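Local coordinates for protein thymine dioxygenase (Neurospora crassa, PDB 5C3Q) that probably oxidises the methyl group of thymine as a metal-dependent dioxygenase that uses 2-oxoglutarate as co-substrate, at residues G41-I53 with A245-G257. Residues are numbered along the deposited sequence; the frame is centred on the assembly and turned at random.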
ATOM      1  N   GLY A  41      -4.359  12.872  10.902  1.00 20.81           N
ATOM      2  CA  GLY A  41      -4.377  11.409  10.792  1.00 20.43           C
ATOM      3  C   GLY A  41      -3.011  10.818  10.474  1.00 19.97           C
ATOM      4  O   GLY A  41      -2.580   9.853  11.111  1.00 20.06           O
ATOM      5  N   PHE A  42      -2.324  11.394   9.492  1.00 19.91           N
ATOM      6  CA  PHE A  42      -0.981  10.932   9.133  1.00 19.72           C
ATOM      7  C   PHE A  42       0.040  11.207  10.245  1.00 19.97           C
ATOM      8  O   PHE A  42       0.974  10.433  10.427  1.00 19.95           O
ATOM      9  CB  PHE A  42      -0.506  11.555   7.818  1.00 19.68           C
ATOM     10  CG  PHE A  42      -1.229  11.044   6.591  1.00 19.89           C
ATOM     11  CD1 PHE A  42      -1.383   9.682   6.366  1.00 19.87           C
ATOM     12  CD2 PHE A  42      -1.740  11.933   5.651  1.00 20.09           C
ATOM     13  CE1 PHE A  42      -2.035   9.214   5.239  1.00 20.00           C
ATOM     14  CE2 PHE A  42      -2.395  11.471   4.523  1.00 20.43           C
ATOM     15  CZ  PHE A  42      -2.540  10.109   4.313  1.00 20.19           C
ATOM     16  N   GLN A  43      -0.144  12.296  10.987  1.00 20.16           N
ATOM     17  CA  GLN A  43       0.785  12.666  12.060  1.00 20.50           C
ATOM     18  C   GLN A  43       0.624  11.845  13.342  1.00 20.45           C
ATOM     19  O   GLN A  43       1.494  11.890  14.208  1.00 20.65           O
ATOM     20  CB  GLN A  43       0.642  14.155  12.414  1.00 21.19           C
ATOM     21  CG  GLN A  43       1.137  15.114  11.341  1.00 21.40           C
ATOM     22  CD  GLN A  43       0.887  16.568  11.697  1.00 22.03           C
ATOM     23  OE1 GLN A  43      -0.057  16.886  12.410  1.00 22.96           O
ATOM     24  NE2 GLN A  43       1.722  17.458  11.187  1.00 22.41           N
ATOM     25  N   THR A  44      -0.474  11.107  13.472  1.00 20.40           N
ATOM     26  CA  THR A  44      -0.782  10.401  14.713  1.00 20.56           C
ATOM     27  C   THR A  44      -0.825   8.895  14.478  1.00 20.09           C
ATOM     28  O   THR A  44      -0.015   8.154  15.039  1.00 19.96           O
ATOM     29  CB  THR A  44      -2.104  10.909  15.326  1.00 21.38           C
ATOM     30  OG1 THR A  44      -3.153  10.843  14.352  1.00 21.19           O
ATOM     31  CG2 THR A  44      -1.944  12.353  15.789  1.00 22.00           C
ATOM     32  N   ALA A  45      -1.742   8.449  13.624  1.00 19.59           N
ATOM     33  CA  ALA A  45      -1.908   7.024  13.325  1.00 18.94           C
ATOM     34  C   ALA A  45      -1.056   6.549  12.151  1.00 18.62           C
ATOM     35  O   ALA A  45      -0.710   5.371  12.073  1.00 18.27           O
ATOM     36  CB  ALA A  45      -3.369   6.721  13.043  1.00 19.17           C
ATOM     37  N   GLY A  46      -0.745   7.455  11.229  1.00 18.41           N
ATOM     38  CA  GLY A  46      -0.060   7.093   9.992  1.00 18.38           C
ATOM     39  C   GLY A  46      -0.997   6.520   8.946  1.00 18.26           C
ATOM     40  O   GLY A  46      -0.572   6.222   7.830  1.00 18.11           O
ATOM     41  N   PHE A  47      -2.275   6.393   9.315  1.00 18.79           N
ATOM     42  CA  PHE A  47      -3.317   5.764   8.509  1.00 18.40           C
ATOM     43  C   PHE A  47      -4.568   6.639   8.546  1.00 18.75           C
ATOM     44  O   PHE A  47      -4.885   7.220   9.588  1.00 18.41           O
ATOM     45  CB  PHE A  47      -3.689   4.401   9.108  1.00 18.73           C
ATOM     46  CG  PHE A  47      -2.931   3.241   8.530  1.00 18.43           C
ATOM     47  CD1 PHE A  47      -1.609   3.005   8.889  1.00 18.41           C
ATOM     48  CD2 PHE A  47      -3.547   2.367   7.655  1.00 18.52           C
ATOM     49  CE1 PHE A  47      -0.913   1.928   8.359  1.00 18.15           C
ATOM     50  CE2 PHE A  47      -2.855   1.287   7.120  1.00 18.41           C
ATOM     51  CZ  PHE A  47      -1.539   1.067   7.479  1.00 18.09           C
ATOM     52  N   ILE A  48      -5.268   6.734   7.413  1.00 18.55           N
ATOM     53  CA  ILE A  48      -6.623   7.298   7.360  1.00 19.02           C
ATOM     54  C   ILE A  48      -7.512   6.437   6.451  1.00 19.14           C
ATOM     55  O   ILE A  48      -7.006   5.624   5.669  1.00 18.99           O
ATOM     56  CB  ILE A  48      -6.627   8.762   6.857  1.00 19.35           C
ATOM     57  CG1 ILE A  48      -6.137   8.844   5.403  1.00 19.50           C
ATOM     58  CG2 ILE A  48      -5.761   9.634   7.763  1.00 19.38           C
ATOM     59  CD1 ILE A  48      -6.218  10.232   4.801  1.00 19.88           C
ATOM     60  N   TYR A  49      -8.828   6.591   6.583  1.00 19.43           N
ATOM     61  CA  TYR A  49      -9.778   6.065   5.596  1.00 19.93           C
ATOM     62  C   TYR A  49     -10.358   7.262   4.860  1.00 20.41           C
ATOM     63  O   TYR A  49     -10.758   8.245   5.495  1.00 20.44           O
ATOM     64  CB  TYR A  49     -10.945   5.328   6.250  1.00 20.31           C
ATOM     65  CG  TYR A  49     -10.708   3.915   6.745  1.00 20.25           C
ATOM     66  CD1 TYR A  49      -9.603   3.591   7.522  1.00 20.06           C
ATOM     67  CD2 TYR A  49     -11.652   2.915   6.499  1.00 20.70           C
ATOM     68  CE1 TYR A  49      -9.423   2.303   8.009  1.00 20.24           C
ATOM     69  CE2 TYR A  49     -11.483   1.627   6.979  1.00 20.61           C
ATOM     70  CZ  TYR A  49     -10.371   1.325   7.733  1.00 20.68           C
ATOM     71  OH  TYR A  49     -10.203   0.042   8.212  1.00 21.23           O
ATOM     72  N   LEU A  50     -10.421   7.173   3.536  1.00 20.55           N
ATOM     73  CA  LEU A  50     -11.095   8.176   2.728  1.00 21.11           C
ATOM     74  C   LEU A  50     -12.349   7.598   2.106  1.00 22.24           C
ATOM     75  O   LEU A  50     -12.329   6.485   1.586  1.00 22.49           O
ATOM     76  CB  LEU A  50     -10.180   8.686   1.616  1.00 20.67           C
ATOM     77  CG  LEU A  50      -8.929   9.448   2.045  1.00 20.28           C
ATOM     78  CD1 LEU A  50      -8.146   9.858   0.810  1.00 20.32           C
ATOM     79  CD2 LEU A  50      -9.282  10.664   2.893  1.00 20.59           C
ATOM     80  N   LYS A  51     -13.434   8.365   2.163  1.00 23.49           N
ATOM     81  CA  LYS A  51     -14.670   8.051   1.448  1.00 24.82           C
ATOM     82  C   LYS A  51     -14.933   9.141   0.410  1.00 25.46           C
ATOM     83  O   LYS A  51     -14.321  10.212   0.455  1.00 24.53           O
ATOM     84  CB  LYS A  51     -15.857   7.919   2.417  1.00 25.88           C
ATOM     85  CG  LYS A  51     -16.160   9.160   3.248  1.00 26.29           C
ATOM     86  CD  LYS A  51     -17.152   8.870   4.369  1.00 27.28           C
ATOM     87  CE  LYS A  51     -18.590   8.850   3.882  1.00 28.56           C
ATOM     88  NZ  LYS A  51     -19.520   8.461   4.982  1.00 29.43           N
ATOM     89  N   ASN A  52     -15.835   8.851  -0.524  1.00 26.60           N
ATOM     90  CA  ASN A  52     -16.188   9.774  -1.607  1.00 27.74           C
ATOM     91  C   ASN A  52     -14.973  10.309  -2.353  1.00 28.37           C
ATOM     92  O   ASN A  52     -14.821  11.519  -2.544  1.00 28.87           O
ATOM     93  CB  ASN A  52     -17.052  10.920  -1.078  1.00 28.55           C
ATOM     94  CG  ASN A  52     -18.350  10.428  -0.468  1.00 29.26           C
ATOM     95  OD1 ASN A  52     -18.850   9.367  -0.830  1.00 30.02           O
ATOM     96  ND2 ASN A  52     -18.893  11.189   0.468  1.00 29.77           N
ATOM     97  N   ILE A  53     -14.103   9.390  -2.756  1.00 28.44           N
ATOM     98  CA  ILE A  53     -12.959   9.723  -3.599  1.00 29.03           C
ATOM     99  C   ILE A  53     -13.430   9.789  -5.056  1.00 29.60           C
ATOM    100  O   ILE A  53     -14.493   9.264  -5.383  1.00 30.00           O
ATOM    101  CB  ILE A  53     -11.793   8.711  -3.436  1.00 28.42           C
ATOM    102  CG1 ILE A  53     -12.265   7.265  -3.641  1.00 28.82           C
ATOM    103  CG2 ILE A  53     -11.156   8.861  -2.060  1.00 28.35           C
ATOM    104  CD1 ILE A  53     -11.154   6.295  -3.981  1.00 28.18           C
ATOM    105  N   ALA A 245      -8.176  -3.387  11.168  1.00 25.19           N
ATOM    106  CA  ALA A 245      -8.615  -2.297  10.309  1.00 24.97           C
ATOM    107  C   ALA A 245      -9.858  -2.773   9.573  1.00 25.37           C
ATOM    108  O   ALA A 245      -9.777  -3.280   8.455  1.00 24.85           O
ATOM    109  CB  ALA A 245      -7.521  -1.899   9.332  1.00 24.57           C
ATOM    110  N   THR A 246     -11.005  -2.614  10.227  1.00 26.25           N
ATOM    111  CA  THR A 246     -12.288  -3.082   9.715  1.00 27.32           C
ATOM    112  C   THR A 246     -12.564  -2.534   8.312  1.00 27.03           C
ATOM    113  O   THR A 246     -12.400  -1.338   8.078  1.00 26.28           O
ATOM    114  CB  THR A 246     -13.423  -2.643  10.658  1.00 28.35           C
ATOM    115  OG1 THR A 246     -13.060  -2.968  12.006  1.00 29.76           O
ATOM    116  CG2 THR A 246     -14.744  -3.329  10.303  1.00 29.21           C
ATOM    117  N   PRO A 247     -12.968  -3.407   7.369  1.00 27.39           N
ATOM    118  CA  PRO A 247     -13.386  -2.907   6.060  1.00 27.48           C
ATOM    119  C   PRO A 247     -14.641  -2.034   6.156  1.00 28.28           C
ATOM    120  O   PRO A 247     -15.584  -2.387   6.868  1.00 28.45           O
ATOM    121  CB  PRO A 247     -13.686  -4.188   5.271  1.00 28.13           C
ATOM    122  CG  PRO A 247     -12.916  -5.260   5.961  1.00 28.07           C
ATOM    123  CD  PRO A 247     -12.925  -4.881   7.406  1.00 28.04           C
ATOM    124  N   ILE A 248     -14.628  -0.893   5.469  1.00 28.36           N
ATOM    125  CA  ILE A 248     -15.809  -0.037   5.337  1.00 29.16           C
ATOM    126  C   ILE A 248     -16.111   0.094   3.846  1.00 29.73           C
ATOM    127  O   ILE A 248     -15.226   0.434   3.057  1.00 28.70           O
ATOM    128  CB  ILE A 248     -15.587   1.349   5.981  1.00 28.91           C
ATOM    129  CG1 ILE A 248     -15.394   1.195   7.494  1.00 29.42           C
ATOM    130  CG2 ILE A 248     -16.768   2.276   5.695  1.00 29.71           C
ATOM    131  CD1 ILE A 248     -15.055   2.480   8.227  1.00 29.22           C
ATOM    132  N   GLU A 249     -17.356  -0.179   3.460  1.00 31.45           N
ATOM    133  CA  GLU A 249     -17.735  -0.187   2.043  1.00 33.01           C
ATOM    134  C   GLU A 249     -17.379   1.131   1.355  1.00 31.79           C
ATOM    135  O   GLU A 249     -17.588   2.208   1.910  1.00 31.37           O
ATOM    136  CB  GLU A 249     -19.231  -0.481   1.865  1.00 36.00           C
ATOM    137  CG  GLU A 249     -19.617  -0.795   0.422  1.00 38.31           C
ATOM    138  CD  GLU A 249     -21.111  -0.985   0.222  1.00 41.45           C
ATOM    139  OE1 GLU A 249     -21.555  -0.970  -0.949  1.00 43.83           O
ATOM    140  OE2 GLU A 249     -21.846  -1.145   1.224  1.00 43.14           O
ATOM    141  N   ASN A 250     -16.824   1.016   0.152  1.00 31.32           N
ATOM    142  CA  ASN A 250     -16.420   2.150  -0.675  1.00 31.01           C
ATOM    143  C   ASN A 250     -15.515   3.167   0.023  1.00 29.97           C
ATOM    144  O   ASN A 250     -15.655   4.376  -0.165  1.00 30.38           O
ATOM    145  CB  ASN A 250     -17.653   2.833  -1.281  1.00 32.66           C
ATOM    146  CG  ASN A 250     -18.413   1.921  -2.234  1.00 33.90           C
ATOM    147  OD1 ASN A 250     -17.824   1.074  -2.913  1.00 35.25           O
ATOM    148  ND2 ASN A 250     -19.719   2.091  -2.290  1.00 34.87           N
ATOM    149  N   THR A 251     -14.576   2.667   0.821  1.00 28.11           N
ATOM    150  CA  THR A 251     -13.504   3.500   1.352  1.00 26.71           C
ATOM    151  C   THR A 251     -12.183   3.030   0.771  1.00 25.60           C
ATOM    152  O   THR A 251     -12.074   1.909   0.265  1.00 25.46           O
ATOM    153  CB  THR A 251     -13.410   3.440   2.890  1.00 26.76           C
ATOM    154  OG1 THR A 251     -13.187   2.086   3.311  1.00 26.98           O
ATOM    155  CG2 THR A 251     -14.686   3.981   3.538  1.00 27.28           C
ATOM    156  N   VAL A 252     -11.186   3.900   0.831  1.00 24.31           N
ATOM    157  CA  VAL A 252      -9.812   3.512   0.557  1.00 23.43           C
ATOM    158  C   VAL A 252      -9.019   3.787   1.824  1.00 22.79           C
ATOM    159  O   VAL A 252      -9.162   4.847   2.443  1.00 22.29           O
ATOM    160  CB  VAL A 252      -9.208   4.244  -0.671  1.00 23.86           C
ATOM    161  CG1 VAL A 252      -9.284   5.758  -0.535  1.00 24.31           C
ATOM    162  CG2 VAL A 252      -7.767   3.804  -0.907  1.00 23.47           C
ATOM    163  N   VAL A 253      -8.214   2.811   2.225  1.00 21.84           N
ATOM    164  CA  VAL A 253      -7.340   2.971   3.362  1.00 21.37           C
ATOM    165  C   VAL A 253      -6.045   3.573   2.828  1.00 20.67           C
ATOM    166  O   VAL A 253      -5.440   3.034   1.898  1.00 20.50           O
ATOM    167  CB  VAL A 253      -7.090   1.627   4.073  1.00 21.40           C
ATOM    168  CG1 VAL A 253      -6.149   1.805   5.251  1.00 21.36           C
ATOM    169  CG2 VAL A 253      -8.409   1.028   4.543  1.00 21.90           C
ATOM    170  N   VAL A 254      -5.642   4.704   3.401  1.00 20.04           N
ATOM    171  CA  VAL A 254      -4.435   5.396   2.967  1.00 19.47           C
ATOM    172  C   VAL A 254      -3.446   5.473   4.114  1.00 19.41           C
ATOM    173  O   VAL A 254      -3.791   5.906   5.219  1.00 18.83           O
ATOM    174  CB  VAL A 254      -4.733   6.819   2.460  1.00 19.51           C
ATOM    175  CG1 VAL A 254      -3.479   7.438   1.862  1.00 19.26           C
ATOM    176  CG2 VAL A 254      -5.855   6.808   1.430  1.00 19.87           C
ATOM    177  N   ASN A 255      -2.219   5.037   3.855  1.00 19.43           N
ATOM    178  CA  ASN A 255      -1.166   5.117   4.857  1.00 19.39           C
ATOM    179  C   ASN A 255       0.113   5.715   4.300  1.00 18.97           C
ATOM    180  O   ASN A 255       0.454   5.510   3.135  1.00 18.68           O
ATOM    181  CB  ASN A 255      -0.888   3.740   5.460  1.00 19.74           C
ATOM    182  CG  ASN A 255      -0.308   2.765   4.459  1.00 20.00           C
ATOM    183  OD1 ASN A 255      -1.027   2.227   3.620  1.00 20.93           O
ATOM    184  ND2 ASN A 255       0.995   2.516   4.552  1.00 20.16           N
ATOM    185  N   ALA A 256       0.824   6.447   5.147  1.00 19.16           N
ATOM    186  CA  ALA A 256       2.104   7.021   4.769  1.00 19.46           C
ATOM    187  C   ALA A 256       3.170   5.934   4.776  1.00 19.00           C
ATOM    188  O   ALA A 256       3.122   5.027   5.593  1.00 19.69           O
ATOM    189  CB  ALA A 256       2.482   8.138   5.722  1.00 19.82           C
ATOM    190  N   GLY A 257       4.119   6.027   3.849  1.00 18.65           N
ATOM    191  CA  GLY A 257       5.255   5.120   3.803  1.00 18.21           C
ATOM    192  C   GLY A 257       6.517   5.715   4.416  1.00 18.26           C
ATOM    193  O   GLY A 257       6.545   6.875   4.827  1.00 17.99           O
TER
HETATM  194  O   HOH W   1       1.546   4.286   7.762  1.00 20.14           O
HETATM  195  O   HOH W   2     -17.260   6.476  -0.614  1.00 39.34           O
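V253 stands between two aromatic rings: its CG2 lies over the centre of the Y49 ring, 3.8 Å from the centroid, while its CG1 meets the edge of F47 at CD2. N255 CB sits over one face of the F47 ring, 3.3 Å from the centroid and 8° off the normal, a CH-pi contact. On the opposite face of the sheet, V254 CG1 meets the F42 ring edge at CZ (3.7 Å), and V254 CG2 packs on L50 CD1. Y49 CG is anti to the carbonyl carbon (chi1 -78°), and the ring reaches past V253 until OH donates to T246 O at 2.6 Å, from above the carbonyl plane. A phenylalanine here would probably keep the V253 contact but leave T246 O without this donor. Antiparallel backbone bonds run both ways between I48 and V254 and between L50 and V252; I48 N to V254 O is 2.8 Å at 168°. At one end, water 1 joins G46 O to A256 O. N255 ND2 hydrogen-bonds to OD2 of the nickel ligand D218, and F47 meets the nickel ligand H273 edge-to-face, placing this pair in the second shell of the double-stranded beta-helix site. Strand 47-51 lies between strands 13-19 and 251-256, the latter continuing to 222-227, while helix 147-173 covers F42 and L50.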